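Local coordinates for protein LURP-one-related 15 (Arabidopsis thaliana, PDB 1ZXU), which is of unknown molecular function but belongs to the LOR family and might be related to phospholipid scramblases and tubby-like membrane-tethered transcription factors, at residues D100-G108 and R113-R121; E69-L80 and A201-R212. All coordinates share one frame; numbering follows the deposited sequence.

Both contacts belong to one fold, an antiparallel beta barrel threaded by the C-terminal helix 197-211, as in the Tubby_C clan. Contact 1 pairs two neighbouring strands of the barrel wall, 101-106 and 115-120; contact 2 sets strand 77-81 of the same sheet against that helix. Along the chain contact 1 falls within the span between the two segments of contact 2, and their centres lie about 12 Å apart. They touch directly: Tyr117 OH lies 2.5 Å from Ser202 OG and Trp102 NE1 3.2 Å from Asp209 OD2, both probable hydrogen bonds, and Trp102 and Arg121 pack on Val210. Wall and helix are thus joined by polar links as well as by packing.

Contact 1. Residues D100-G108 and R113-R121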
loop_
_atom_site.group_PDB
_atom_site.type_symbol
_atom_site.label_atom_id
_atom_site.label_comp_id
_atom_site.label_asym_id
_atom_site.label_seq_id
_atom_site.Cartn_x
_atom_site.Cartn_y
_atom_site.Cartn_z
ATOM N N ASP A 100 12.777 -2.377 8.827
ATOM C CA ASP A 100 13.253 -2.375 7.454
ATOM C C ASP A 100 12.727 -3.525 6.569
ATOM O O ASP A 100 13.204 -3.771 5.453
ATOM C CB ASP A 100 14.787 -2.179 7.392
ATOM C CG ASP A 100 15.595 -3.447 7.733
ATOM O OD1 ASP A 100 15.035 -4.412 8.313
ATOM O OD2 ASP A 100 16.829 -3.450 7.408
ATOM N N ARG A 101 11.755 -4.280 7.094
ATOM C CA ARG A 101 11.234 -5.416 6.371
ATOM C C ARG A 101 9.772 -5.634 6.800
ATOM O O ARG A 101 9.493 -5.682 8.003
ATOM C CB ARG A 101 12.032 -6.620 6.758
ATOM C CG ARG A 101 11.851 -7.734 5.853
ATOM C CD ARG A 101 12.710 -8.838 6.360
ATOM N NE ARG A 101 11.986 -10.076 6.180
ATOM C CZ ARG A 101 11.998 -10.792 5.067
ATOM N NH1 ARG A 101 12.733 -10.415 4.020
ATOM N NH2 ARG A 101 11.288 -11.911 5.027
ATOM N N TRP A 102 8.861 -5.736 5.829
ATOM C CA TRP A 102 7.395 -5.950 6.115
ATOM C C TRP A 102 6.953 -7.119 5.293
ATOM O O TRP A 102 7.420 -7.291 4.152
ATOM C CB TRP A 102 6.528 -4.736 5.698
ATOM C CG TRP A 102 6.835 -3.457 6.439
ATOM C CD1 TRP A 102 6.148 -2.945 7.495
ATOM C CD2 TRP A 102 7.963 -2.586 6.216
ATOM N NE1 TRP A 102 6.750 -1.771 7.924
ATOM C CE2 TRP A 102 7.853 -1.523 7.147
ATOM C CE3 TRP A 102 8.983 -2.558 5.261
ATOM C CZ2 TRP A 102 8.769 -0.458 7.179
ATOM C CZ3 TRP A 102 9.914 -1.495 5.285
ATOM C CH2 TRP A 102 9.790 -0.456 6.250
ATOM N N GLN A 103 6.067 -7.953 5.853
ATOM C CA GLN A 103 5.366 -8.914 4.975
ATOM C C GLN A 103 3.890 -8.549 4.976
ATOM O O GLN A 103 3.373 -8.038 5.968
ATOM C CB GLN A 103 5.535 -10.350 5.439
ATOM C CG GLN A 103 7.003 -10.780 5.276
ATOM C CD GLN A 103 7.238 -12.248 5.396
ATOM O OE1 GLN A 103 6.745 -12.899 6.325
ATOM N NE2 GLN A 103 8.025 -12.788 4.460
ATOM N N VAL A 104 3.231 -8.844 3.863
ATOM C CA VAL A 104 1.854 -8.414 3.700
ATOM C C VAL A 104 1.149 -9.700 3.289
ATOM O O VAL A 104 1.588 -10.403 2.347
ATOM C CB VAL A 104 1.724 -7.386 2.565
ATOM C CG1 VAL A 104 0.261 -6.955 2.418
ATOM C CG2 VAL A 104 2.503 -6.116 2.880
ATOM N N PHE A 105 0.049 -9.948 4.009
ATOM C CA PHE A 105 -0.712 -11.212 3.916
ATOM C C PHE A 105 -2.116 -10.929 3.466
ATOM O O PHE A 105 -2.654 -9.857 3.730
ATOM C CB PHE A 105 -0.826 -11.830 5.311
ATOM C CG PHE A 105 0.526 -12.146 5.918
ATOM C CD1 PHE A 105 1.093 -13.391 5.678
ATOM C CD2 PHE A 105 1.235 -11.194 6.633
ATOM C CE1 PHE A 105 2.356 -13.742 6.159
ATOM C CE2 PHE A 105 2.550 -11.538 7.142
ATOM C CZ PHE A 105 3.082 -12.835 6.895
ATOM N N ARG A 106 -2.705 -11.900 2.809
ATOM C CA ARG A 106 -4.147 -11.862 2.471
ATOM C C ARG A 106 -5.034 -11.765 3.699
ATOM O O ARG A 106 -4.877 -12.523 4.656
ATOM C CB ARG A 106 -4.559 -13.183 1.816
ATOM C CG ARG A 106 -3.756 -13.618 0.662
ATOM C CD ARG A 106 -4.226 -15.044 0.133
ATOM N NE ARG A 106 -3.410 -15.378 -1.036
ATOM C CZ ARG A 106 -3.691 -14.983 -2.277
ATOM N NH1 ARG A 106 -4.811 -14.294 -2.505
ATOM N NH2 ARG A 106 -2.851 -15.288 -3.286
ATOM N N GLY A 107 -5.995 -10.847 3.646
ATOM C CA GLY A 107 -7.056 -10.775 4.664
ATOM C C GLY A 107 -6.548 -10.490 6.044
ATOM O O GLY A 107 -5.648 -9.615 6.205
ATOM N N GLY A 108 -7.115 -11.168 7.045
ATOM C CA GLY A 108 -6.708 -10.975 8.408
ATOM C C GLY A 108 -5.686 -11.984 8.884
ATOM O O GLY A 108 -5.599 -12.269 10.059
ATOM N N ARG A 113 1.324 -19.239 4.449
ATOM C CA ARG A 113 0.635 -19.649 3.232
ATOM C C ARG A 113 -0.148 -18.463 2.629
ATOM O O ARG A 113 -0.511 -18.513 1.439
ATOM C CB ARG A 113 -0.286 -20.864 3.470
ATOM C CG ARG A 113 -1.561 -20.585 4.236
ATOM C CD ARG A 113 -2.371 -21.832 4.364
ATOM N NE ARG A 113 -3.601 -21.609 5.108
ATOM C CZ ARG A 113 -4.457 -22.588 5.410
ATOM N NH1 ARG A 113 -4.186 -23.827 5.033
ATOM N NH2 ARG A 113 -5.556 -22.330 6.085
ATOM N N ASP A 114 -0.454 -17.456 3.452
ATOM C CA ASP A 114 -1.235 -16.293 2.932
ATOM C C ASP A 114 -0.355 -15.107 2.522
ATOM O O ASP A 114 -0.837 -14.023 2.260
ATOM C CB ASP A 114 -2.272 -15.852 3.950
ATOM C CG ASP A 114 -3.353 -16.870 4.129
ATOM O OD1 ASP A 114 -3.760 -17.430 3.087
ATOM O OD2 ASP A 114 -3.766 -17.087 5.289
ATOM N N LEU A 115 0.942 -15.344 2.443
ATOM C CA LEU A 115 1.877 -14.266 2.097
ATOM C C LEU A 115 1.658 -13.762 0.635
ATOM O O LEU A 115 1.708 -14.592 -0.383
ATOM C CB LEU A 115 3.300 -14.827 2.308
ATOM C CG LEU A 115 4.385 -13.813 1.992
ATOM C CD1 LEU A 115 4.409 -12.634 2.888
ATOM C CD2 LEU A 115 5.808 -14.539 1.798
ATOM N N LEU A 116 1.465 -12.475 0.507
ATOM C CA LEU A 116 1.283 -11.862 -0.802
ATOM C C LEU A 116 2.602 -11.256 -1.311
ATOM O O LEU A 116 2.937 -11.398 -2.502
ATOM C CB LEU A 116 0.211 -10.793 -0.782
ATOM C CG LEU A 116 -1.208 -11.328 -0.648
ATOM C CD1 LEU A 116 -2.169 -10.187 -0.318
ATOM C CD2 LEU A 116 -1.620 -12.086 -1.880
ATOM N N TYR A 117 3.296 -10.545 -0.433
ATOM C CA TYR A 117 4.622 -9.957 -0.853
ATOM C C TYR A 117 5.368 -9.489 0.371
ATOM O O TYR A 117 4.801 -9.351 1.473
ATOM C CB TYR A 117 4.460 -8.768 -1.800
ATOM C CG TYR A 117 3.350 -7.820 -1.457
ATOM C CD1 TYR A 117 3.587 -6.627 -0.800
ATOM C CD2 TYR A 117 2.039 -8.116 -1.902
ATOM C CE1 TYR A 117 2.463 -5.726 -0.503
ATOM C CE2 TYR A 117 0.971 -7.257 -1.617
ATOM C CZ TYR A 117 1.205 -6.075 -0.908
ATOM O OH TYR A 117 0.116 -5.213 -0.657
ATOM N N THR A 118 6.681 -9.298 0.168
ATOM C CA THR A 118 7.572 -8.773 1.217
ATOM C C THR A 118 8.132 -7.470 0.693
ATOM O O THR A 118 8.385 -7.318 -0.508
ATOM C CB THR A 118 8.727 -9.763 1.423
ATOM O OG1 THR A 118 8.189 -11.061 1.832
ATOM C CG2 THR A 118 9.710 -9.224 2.453
ATOM N N VAL A 119 8.306 -6.509 1.595
ATOM C CA VAL A 119 8.788 -5.177 1.218
ATOM C C VAL A 119 10.041 -4.952 2.047
ATOM O O VAL A 119 10.028 -5.177 3.255
ATOM C CB VAL A 119 7.752 -4.107 1.546
ATOM C CG1 VAL A 119 8.295 -2.750 1.149
ATOM C CG2 VAL A 119 6.435 -4.403 0.777
ATOM N N LYS A 120 11.117 -4.549 1.390
ATOM C CA LYS A 120 12.371 -4.301 2.089
ATOM C C LYS A 120 12.740 -2.836 1.907
ATOM O O LYS A 120 12.638 -2.269 0.796
ATOM C CB LYS A 120 13.500 -5.116 1.425
ATOM C CG LYS A 120 13.375 -6.632 1.465
ATOM C CD LYS A 120 14.585 -7.301 0.775
ATOM C CE LYS A 120 14.389 -8.786 0.588
ATOM N NZ LYS A 120 15.664 -9.434 0.143
ATOM N N ARG A 121 13.265 -2.241 2.954
ATOM C CA ARG A 121 13.653 -0.844 2.820
ATOM C C ARG A 121 14.983 -0.785 2.079
ATOM O O ARG A 121 15.894 -1.564 2.429
ATOM C CB ARG A 121 13.763 -0.194 4.194
ATOM C CG ARG A 121 13.711 1.344 4.159
ATOM C CD ARG A 121 13.357 1.786 5.553
ATOM N NE ARG A 121 13.913 3.083 5.905
ATOM C CZ ARG A 121 13.924 3.541 7.148
ATOM N NH1 ARG A 121 13.408 2.794 8.121
ATOM N NH2 ARG A 121 14.441 4.735 7.412
HETATM O O HOH W 1 -0.704 -16.464 -0.609
#
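Val104 lies over one face of the Tyr117 ring, its CB 3.8 Å from the ring centroid and 22° off the normal, a CH-pi contact. Its CG2 comes within 3.4 Å of Tyr117 CE1, while CG1 sits near the CZ-OH end of Tyr117, whose OH is hydrogen-bonded to Ser202 OG of helix 197-211. Tyr117 reaches this place because chi1, 41°, sets CG between its backbone N and carbonyl carbon. On the other face of the sheet, Gln103 and Thr118 run side by side, and NE2 of Gln103 donates to OG1 of Thr118 (3.1 Å), tilted from the amide plane; Gln112 NE2 bonds OE1 and so helps fix the amide's rotation. Leu115 CD1 packs against Gln103 CB (3.6 Å) and over the Phe105 ring near its rim.

The backbone positions these groups. Antiparallel pairing runs from Arg101 with Lys120 to Phe105 with Leu115, broken by a classic beta bulge: Val104 O accepts from Leu116 N at 2.8 Å and from Tyr117 N at 3.3 Å. At the turn end, Leu116 CD2 sits over the centre of one face of the Arg106 guanidinium, 3.6 Å from its plane, while a water accepts from Arg106 NE and donates to Arg113 O and Leu115 O.

This hairpin lies between strands 87-92 and 131-135 of the barrel; Trp102 and Val119 pack on Ile206 of helix 197-211, and Tyr117 meets Phe199 edge-to-face.

Contact 2. Residues E69-L80 and A201-R212; sequences EPVFGLHDKRVL and ASLVVILDDVNR
This is a strand-to-helix packing contact at the barrel interior, apolar at one end and a salt-bridge network at the other: strand 77-80 and helix 201-211 approach to 10.0 Å between axes, with 148° between their directions. At the apolar end Leu80 CD1 meets Val205 CG2 tip to tip at 4.0 Å, and Leu80 CD2 touches Ala201 CB at 3.9 Å.

Bends at chi2 (87°) and chi3 (49°) fold the Arg78 chain, and its guanidinium has Val205 CG1 over one face and Arg212 NH2 over the other. Asp209 OD1 lies at its edge, in plane, 3.3 Å from Arg78 NH2 in a salt bridge. Arg78 NH1 also bonds Gly52 O and a water that donates to Val205 O and to OD2 of Asp208, whose OD1 is salt-bridged to Arg44. Arg212 NH2 makes a salt bridge with Glu69 OE2 at 3.0 Å, the oxygen at the guanidinium edge and in its plane. An alanine in place of Arg78 is likely to leave Asp209 OD1 without this salt bridge and open a gap beside Val205.

Arg78 NH2 and Arg212 NH2 are only 3.7 Å apart, a closeness that the carboxylates of Glu69, Asp208 and Asp209 probably make tolerable, so the network ties the helix's C-terminal end to the barrel wall through charge.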
loop_
_atom_site.group_PDB
_atom_site.type_symbol
_atom_site.label_atom_id
_atom_site.label_comp_id
_atom_site.label_asym_id
_atom_site.label_seq_id
_atom_site.Cartn_x
_atom_site.Cartn_y
_atom_site.Cartn_z
ATOM N N GLU A 69 -4.140 -0.369 13.712
ATOM C CA GLU A 69 -3.383 -1.404 14.445
ATOM C C GLU A 69 -4.480 -2.262 15.125
ATOM O O GLU A 69 -5.300 -1.726 15.867
ATOM C CB GLU A 69 -2.496 -0.730 15.520
ATOM C CG GLU A 69 -1.212 -0.111 14.939
ATOM C CD GLU A 69 -0.380 0.705 15.968
ATOM O OE1 GLU A 69 -0.805 0.804 17.135
ATOM O OE2 GLU A 69 0.670 1.256 15.575
ATOM N N PRO A 70 -4.550 -3.555 14.794
ATOM C CA PRO A 70 -5.695 -4.400 15.239
ATOM C C PRO A 70 -5.661 -4.673 16.743
ATOM O O PRO A 70 -6.746 -4.967 17.319
ATOM C CB PRO A 70 -5.498 -5.702 14.496
ATOM C CG PRO A 70 -3.977 -5.770 14.150
ATOM C CD PRO A 70 -3.619 -4.275 13.918
ATOM N N VAL A 71 -4.470 -4.597 17.332
ATOM C CA VAL A 71 -4.350 -4.925 18.779
ATOM C C VAL A 71 -3.685 -3.813 19.554
ATOM O O VAL A 71 -2.641 -3.289 19.173
ATOM C CB VAL A 71 -3.592 -6.280 19.014
ATOM C CG1 VAL A 71 -3.440 -6.567 20.508
ATOM C CG2 VAL A 71 -4.222 -7.450 18.274
ATOM N N PHE A 72 -4.327 -3.435 20.658
ATOM C CA PHE A 72 -3.840 -2.373 21.514
ATOM C C PHE A 72 -2.462 -2.714 22.128
ATOM O O PHE A 72 -2.215 -3.838 22.558
ATOM C CB PHE A 72 -4.872 -2.174 22.655
ATOM C CG PHE A 72 -4.632 -0.937 23.444
ATOM C CD1 PHE A 72 -5.401 0.214 23.214
ATOM C CD2 PHE A 72 -3.648 -0.940 24.453
ATOM C CE1 PHE A 72 -5.162 1.363 23.978
ATOM C CE2 PHE A 72 -3.423 0.193 25.244
ATOM C CZ PHE A 72 -4.152 1.330 25.000
ATOM N N GLY A 73 -1.564 -1.748 22.156
ATOM C CA GLY A 73 -0.223 -1.942 22.755
ATOM C C GLY A 73 0.739 -2.881 22.031
ATOM O O GLY A 73 1.801 -3.261 22.591
ATOM N N LEU A 74 0.361 -3.273 20.807
ATOM C CA LEU A 74 1.234 -4.011 19.901
ATOM C C LEU A 74 1.319 -3.127 18.671
ATOM O O LEU A 74 0.315 -2.661 18.174
ATOM C CB LEU A 74 0.639 -5.394 19.587
ATOM C CG LEU A 74 0.321 -6.306 20.812
ATOM C CD1 LEU A 74 -0.205 -7.639 20.372
ATOM C CD2 LEU A 74 1.501 -6.516 21.757
ATOM N N HIS A 75 2.522 -2.893 18.166
ATOM C CA HIS A 75 2.692 -1.926 17.111
ATOM C C HIS A 75 3.317 -2.547 15.860
ATOM O O HIS A 75 3.699 -1.826 14.956
ATOM C CB HIS A 75 3.543 -0.745 17.592
ATOM C CG HIS A 75 2.931 0.008 18.729
ATOM N ND1 HIS A 75 1.847 0.847 18.569
ATOM C CD2 HIS A 75 3.260 0.060 20.042
ATOM C CE1 HIS A 75 1.538 1.387 19.736
ATOM N NE2 HIS A 75 2.383 0.931 20.644
ATOM N N ASP A 76 3.359 -3.869 15.808
ATOM C CA ASP A 76 4.060 -4.575 14.752
ATOM C C ASP A 76 3.130 -4.895 13.551
ATOM O O ASP A 76 3.578 -5.435 12.559
ATOM C CB ASP A 76 4.639 -5.866 15.317
ATOM C CG ASP A 76 3.563 -6.857 15.768
ATOM O OD1 ASP A 76 2.595 -6.452 16.475
ATOM O OD2 ASP A 76 3.685 -8.050 15.435
ATOM N N LYS A 77 1.834 -4.607 13.675
ATOM C CA LYS A 77 0.856 -5.120 12.695
ATOM C C LYS A 77 -0.100 -3.982 12.354
ATOM O O LYS A 77 -0.495 -3.205 13.230
ATOM C CB LYS A 77 -0.030 -6.252 13.262
ATOM C CG LYS A 77 0.506 -7.616 13.300
ATOM C CD LYS A 77 -0.697 -8.570 13.442
ATOM C CE LYS A 77 -0.264 -10.006 13.715
ATOM N NZ LYS A 77 0.340 -10.224 15.068
ATOM N N ARG A 78 -0.492 -3.882 11.075
ATOM C CA ARG A 78 -1.557 -2.999 10.720
ATOM C C ARG A 78 -2.464 -3.811 9.812
ATOM O O ARG A 78 -1.987 -4.657 9.089
ATOM C CB ARG A 78 -1.008 -1.830 9.891
ATOM C CG ARG A 78 -1.945 -0.667 9.851
ATOM C CD ARG A 78 -1.670 0.228 11.095
ATOM N NE ARG A 78 -0.229 0.438 11.161
ATOM C CZ ARG A 78 0.392 1.480 10.627
ATOM N NH1 ARG A 78 -0.292 2.499 10.084
ATOM N NH2 ARG A 78 1.722 1.548 10.722
ATOM N N VAL A 79 -3.750 -3.522 9.837
ATOM C CA VAL A 79 -4.669 -4.109 8.867
ATOM C C VAL A 79 -5.364 -3.016 8.035
ATOM O O VAL A 79 -5.620 -1.920 8.527
ATOM C CB VAL A 79 -5.745 -5.019 9.596
ATOM C CG1 VAL A 79 -6.625 -4.193 10.489
ATOM C CG2 VAL A 79 -6.611 -5.790 8.577
ATOM N N LEU A 80 -5.600 -3.306 6.764
ATOM C CA LEU A 80 -6.425 -2.467 5.861
ATOM C C LEU A 80 -7.765 -3.136 5.767
ATOM O O LEU A 80 -7.830 -4.311 5.354
ATOM C CB LEU A 80 -5.789 -2.402 4.456
ATOM C CG LEU A 80 -4.840 -1.236 4.358
ATOM C CD1 LEU A 80 -3.602 -1.599 5.212
ATOM C CD2 LEU A 80 -4.488 -1.086 2.906
ATOM N N ALA A 201 -2.241 1.049 -1.803
ATOM C CA ALA A 201 -2.635 1.563 -0.484
ATOM C C ALA A 201 -1.734 0.887 0.553
ATOM O O ALA A 201 -1.282 1.569 1.450
ATOM C CB ALA A 201 -4.102 1.196 -0.174
ATOM N N SER A 202 -1.406 -0.406 0.398
ATOM C CA SER A 202 -0.516 -0.973 1.403
ATOM C C SER A 202 0.882 -0.350 1.409
ATOM O O SER A 202 1.537 -0.210 2.470
ATOM C CB SER A 202 -0.437 -2.512 1.239
ATOM O OG SER A 202 0.415 -2.820 0.146
ATOM N N LEU A 203 1.363 0.056 0.215
ATOM C CA LEU A 203 2.647 0.714 0.134
ATOM C C LEU A 203 2.617 2.078 0.818
ATOM O O LEU A 203 3.591 2.492 1.418
ATOM C CB LEU A 203 3.112 0.828 -1.351
ATOM C CG LEU A 203 3.342 -0.533 -2.012
ATOM C CD1 LEU A 203 3.852 -0.276 -3.481
ATOM C CD2 LEU A 203 4.418 -1.343 -1.295
ATOM N N VAL A 204 1.512 2.821 0.622
ATOM C CA VAL A 204 1.320 4.110 1.266
ATOM C C VAL A 204 1.373 3.962 2.784
ATOM O O VAL A 204 2.041 4.758 3.474
ATOM C CB VAL A 204 -0.002 4.726 0.827
ATOM C CG1 VAL A 204 -0.356 5.995 1.725
ATOM C CG2 VAL A 204 0.089 5.070 -0.698
ATOM N N VAL A 205 0.757 2.898 3.271
ATOM C CA VAL A 205 0.801 2.565 4.699
ATOM C C VAL A 205 2.243 2.330 5.187
ATOM O O VAL A 205 2.653 2.865 6.213
ATOM C CB VAL A 205 -0.121 1.392 5.041
ATOM C CG1 VAL A 205 0.071 0.977 6.521
ATOM C CG2 VAL A 205 -1.609 1.806 4.748
ATOM N N ILE A 206 2.975 1.532 4.448
ATOM C CA ILE A 206 4.400 1.290 4.775
ATOM C C ILE A 206 5.242 2.583 4.719
ATOM O O ILE A 206 6.111 2.820 5.595
ATOM C CB ILE A 206 4.985 0.197 3.850
ATOM C CG1 ILE A 206 4.343 -1.148 4.202
ATOM C CG2 ILE A 206 6.490 0.122 4.014
ATOM C CD1 ILE A 206 4.602 -2.254 3.163
ATOM N N LEU A 207 5.046 3.419 3.696
ATOM C CA LEU A 207 5.763 4.693 3.644
ATOM C C LEU A 207 5.464 5.555 4.834
ATOM O O LEU A 207 6.347 6.211 5.381
ATOM C CB LEU A 207 5.418 5.436 2.363
ATOM C CG LEU A 207 5.995 4.779 1.114
ATOM C CD1 LEU A 207 5.351 5.347 -0.110
ATOM C CD2 LEU A 207 7.543 5.027 1.124
ATOM N N ASP A 208 4.189 5.612 5.201
ATOM C CA ASP A 208 3.796 6.377 6.384
ATOM C C ASP A 208 4.513 5.811 7.653
ATOM O O ASP A 208 4.996 6.598 8.495
ATOM C CB ASP A 208 2.305 6.273 6.556
ATOM C CG ASP A 208 1.829 6.971 7.821
ATOM O OD1 ASP A 208 1.744 8.188 7.767
ATOM O OD2 ASP A 208 1.572 6.259 8.797
ATOM N N ASP A 209 4.630 4.496 7.746
ATOM C CA ASP A 209 5.265 3.812 8.912
ATOM C C ASP A 209 6.728 4.200 8.957
ATOM O O ASP A 209 7.250 4.501 10.039
ATOM C CB ASP A 209 5.191 2.310 8.756
ATOM C CG ASP A 209 5.483 1.579 10.057
ATOM O OD1 ASP A 209 4.980 2.019 11.118
ATOM O OD2 ASP A 209 6.212 0.568 9.986
ATOM N N VAL A 210 7.364 4.234 7.797
ATOM C CA VAL A 210 8.818 4.580 7.743
ATOM C C VAL A 210 8.977 6.008 8.234
ATOM O O VAL A 210 9.899 6.319 9.000
ATOM C CB VAL A 210 9.397 4.467 6.339
ATOM C CG1 VAL A 210 10.808 5.117 6.311
ATOM C CG2 VAL A 210 9.497 3.010 5.927
ATOM N N ASN A 211 8.061 6.882 7.822
ATOM C CA ASN A 211 8.173 8.274 8.229
ATOM C C ASN A 211 7.931 8.499 9.710
ATOM O O ASN A 211 8.498 9.441 10.276
ATOM C CB ASN A 211 7.205 9.162 7.477
ATOM C CG ASN A 211 7.471 10.646 7.732
ATOM O OD1 ASN A 211 8.583 11.136 7.484
ATOM N ND2 ASN A 211 6.451 11.361 8.214
ATOM N N ARG A 212 7.088 7.670 10.322
ATOM C CA ARG A 212 6.671 7.862 11.725
ATOM C C ARG A 212 7.412 6.932 12.708
ATOM O O ARG A 212 8.594 6.604 12.524
ATOM C CB ARG A 212 5.144 7.707 11.862
ATOM C CG ARG A 212 4.646 6.243 11.818
ATOM C CD ARG A 212 3.105 6.105 11.648
ATOM N NE ARG A 212 2.644 4.827 12.194
ATOM C CZ ARG A 212 2.465 4.591 13.497
ATOM N NH1 ARG A 212 2.688 5.558 14.385
ATOM N NH2 ARG A 212 2.054 3.393 13.918
HETATM O O HOH W 2 1.374 3.663 8.671
#